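Local atomic coordinates of scytovirin (Scytonema varium, PDB entry 2QT4), a protein that inhibits HIV-1 fusion and infection of cells, acting strongly against T-tropic strains of the virus and more weakly against M-tropic ones. Residues Tyr6-Ala11 / Asn23-Gly28. Sequence-based numbering, arbitrary orientation.
Sequences YCWNEA and NKQCDG
The indole of Trp8 lies on the backbone turn at Lys24-Gln25 and packs against it with one face. Two atoms meet that face, both offset toward its rim: the Lys24 carbonyl oxygen and Gln25 CA, whose CH-pi contact puts it 3.8 Å from the centroid of the five-membered ring. Gln25 O comes within 3.1 Å of Trp8 CD1; it is also close to NE1, but the angle there is too poor for a hydrogen bond. The Tyr6 ring engages the same turn differently, through its edge, where the oxygens of Lys24 and Cys26 lie in plane near CE2. With CG anti to the backbone N (chi1 -175°), Tyr6 sends its hydroxyl along the 23-28 segment, and OH donates to Lys24 O at 2.6 Å, in the carbonyl plane and on a lone pair. The same carbonyl oxygen thus accepts from Tyr6 and lies over the face of Trp8. Lys24 CE passes 3.5 Å from the Tyr6 OH, and NZ goes on to bond Ala94 O near the C-terminus.

Scytovirin is a small, disulfide-rich protein with hardly any regular secondary structure, and here two segments of the irregular chain that precedes strand 31-32 are joined mainly by backbone-to-side-chain bonds. Disulfides tie each one onward, Cys7 to Cys55 and Cys26 to Cys38.

Trp8 N gives a fairly straight bond to Asp27 OD1 (2.9 Å, 162°), arriving from above the carboxylate plane. In return, Asp27 N donates to the anti lone pair of Glu10 OE2 at 2.8 Å. Arg43 pairs with Asp27 OD2 and Arg30 with Glu10 OE2, probably offsetting the two negative charges. Beside Tyr6, Gly28 N reaches the Tyr6 carbonyl oxygen in a weak, bent bond.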
loop_
_atom_site.group_PDB
_atom_site.type_symbol
_atom_site.label_atom_id
_atom_site.label_comp_id
_atom_site.label_asym_id
_atom_site.label_seq_id
_atom_site.Cartn_x
_atom_site.Cartn_y
_atom_site.Cartn_z
ATOM N N TYR A 6 -2.033 5.154 4.705
ATOM C CA TYR A 6 -2.105 3.769 5.062
ATOM C C TYR A 6 -2.230 2.937 3.805
ATOM O O TYR A 6 -3.163 3.142 3.023
ATOM C CB TYR A 6 -3.289 3.508 5.986
ATOM C CG TYR A 6 -3.344 2.086 6.493
ATOM C CD1 TYR A 6 -2.325 1.568 7.310
ATOM C CD2 TYR A 6 -4.345 1.220 6.100
ATOM C CE1 TYR A 6 -2.355 0.285 7.729
ATOM C CE2 TYR A 6 -4.379 -0.095 6.545
ATOM C CZ TYR A 6 -3.387 -0.550 7.360
ATOM O OH TYR A 6 -3.385 -1.865 7.801
ATOM N N CYS A 7 -1.366 1.928 3.649
ATOM C CA CYS A 7 -1.419 1.053 2.477
ATOM C C CYS A 7 -1.696 -0.370 2.888
ATOM O O CYS A 7 -0.990 -0.966 3.699
ATOM C CB CYS A 7 -0.091 1.133 1.710
ATOM S SG CYS A 7 0.165 2.653 0.766
ATOM N N TRP A 8 -2.702 -0.945 2.226
ATOM C CA TRP A 8 -3.069 -2.337 2.473
ATOM C C TRP A 8 -3.695 -2.935 1.213
ATOM O O TRP A 8 -4.568 -2.306 0.584
ATOM C CB TRP A 8 -4.108 -2.383 3.606
ATOM C CG TRP A 8 -4.484 -3.769 3.987
ATOM C CD1 TRP A 8 -5.520 -4.494 3.500
ATOM C CD2 TRP A 8 -3.805 -4.627 4.891
ATOM N NE1 TRP A 8 -5.552 -5.731 4.071
ATOM C CE2 TRP A 8 -4.484 -5.850 4.897
ATOM C CE3 TRP A 8 -2.686 -4.482 5.684
ATOM C CZ2 TRP A 8 -4.108 -6.903 5.701
ATOM C CZ3 TRP A 8 -2.290 -5.536 6.463
ATOM C CH2 TRP A 8 -2.986 -6.735 6.457
ATOM N N ASN A 9 -3.235 -4.130 0.850
ATOM C CA ASN A 9 -3.751 -4.853 -0.292
ATOM C C ASN A 9 -4.960 -5.688 0.122
ATOM O O ASN A 9 -4.809 -6.765 0.703
ATOM C CB ASN A 9 -2.655 -5.776 -0.864
ATOM C CG ASN A 9 -3.090 -6.472 -2.120
ATOM O OD1 ASN A 9 -4.211 -6.300 -2.571
ATOM N ND2 ASN A 9 -2.196 -7.256 -2.703
ATOM N N GLU A 10 -6.159 -5.209 -0.217
ATOM C CA GLU A 10 -7.389 -5.898 0.150
ATOM C C GLU A 10 -7.634 -7.205 -0.590
ATOM O O GLU A 10 -8.485 -7.981 -0.186
ATOM C CB GLU A 10 -8.596 -4.976 -0.040
ATOM C CG GLU A 10 -8.571 -3.730 0.849
ATOM C CD GLU A 10 -9.744 -2.819 0.587
ATOM O OE1 GLU A 10 -10.753 -3.269 0.025
ATOM O OE2 GLU A 10 -9.660 -1.648 0.985
ATOM N N ALA A 11 -6.893 -7.462 -1.668
ATOM C CA ALA A 11 -7.141 -8.632 -2.496
ATOM C C ALA A 11 -6.956 -9.915 -1.729
ATOM O O ALA A 11 -7.648 -10.887 -2.004
ATOM C CB ALA A 11 -6.221 -8.632 -3.751
ATOM N N ASN A 23 -10.864 -2.061 10.446
ATOM C CA ASN A 23 -10.465 -1.001 9.533
ATOM C C ASN A 23 -9.045 -1.151 8.978
ATOM O O ASN A 23 -8.758 -0.642 7.904
ATOM C CB ASN A 23 -10.596 0.354 10.210
ATOM C CG ASN A 23 -12.018 0.719 10.571
ATOM O OD1 ASN A 23 -12.961 0.161 10.025
ATOM N ND2 ASN A 23 -12.171 1.652 11.551
ATOM N N LYS A 24 -8.166 -1.860 9.688
ATOM C CA LYS A 24 -6.788 -2.058 9.250
ATOM C C LYS A 24 -6.665 -2.998 8.077
ATOM O O LYS A 24 -5.623 -3.056 7.445
ATOM C CB LYS A 24 -5.880 -2.562 10.385
ATOM C CG LYS A 24 -5.367 -1.490 11.285
ATOM C CD LYS A 24 -4.164 -1.931 12.117
ATOM C CE LYS A 24 -2.862 -1.983 11.301
ATOM N NZ LYS A 24 -1.704 -1.706 12.142
ATOM N N GLN A 25 -7.736 -3.699 7.730
ATOM C CA GLN A 25 -7.745 -4.545 6.550
ATOM C C GLN A 25 -8.324 -3.839 5.339
ATOM O O GLN A 25 -8.558 -4.475 4.327
ATOM C CB GLN A 25 -8.572 -5.773 6.844
ATOM C CG GLN A 25 -7.987 -6.672 7.913
ATOM C CD GLN A 25 -8.976 -7.673 8.381
ATOM O OE1 GLN A 25 -10.114 -7.324 8.686
ATOM N NE2 GLN A 25 -8.569 -8.945 8.426
ATOM N N CYS A 26 -8.478 -2.512 5.430
ATOM C CA CYS A 26 -8.958 -1.717 4.316
ATOM C C CYS A 26 -7.931 -0.664 3.928
ATOM O O CYS A 26 -7.320 -0.032 4.781
ATOM C CB CYS A 26 -10.298 -1.070 4.663
ATOM S SG CYS A 26 -11.542 -2.301 5.218
ATOM N N ASP A 27 -7.724 -0.480 2.634
ATOM C CA ASP A 27 -6.679 0.395 2.106
ATOM C C ASP A 27 -6.982 1.864 2.391
ATOM O O ASP A 27 -8.137 2.321 2.329
ATOM C CB ASP A 27 -6.610 0.229 0.599
ATOM C CG ASP A 27 -5.349 0.807 -0.005
ATOM O OD1 ASP A 27 -4.330 0.976 0.700
ATOM O OD2 ASP A 27 -5.397 1.063 -1.226
ATOM N N GLY A 28 -5.943 2.625 2.675
ATOM C CA GLY A 28 -6.086 4.047 2.821
ATOM C C GLY A 28 -7.085 4.438 3.881
ATOM O O GLY A 28 -7.050 3.906 4.986
#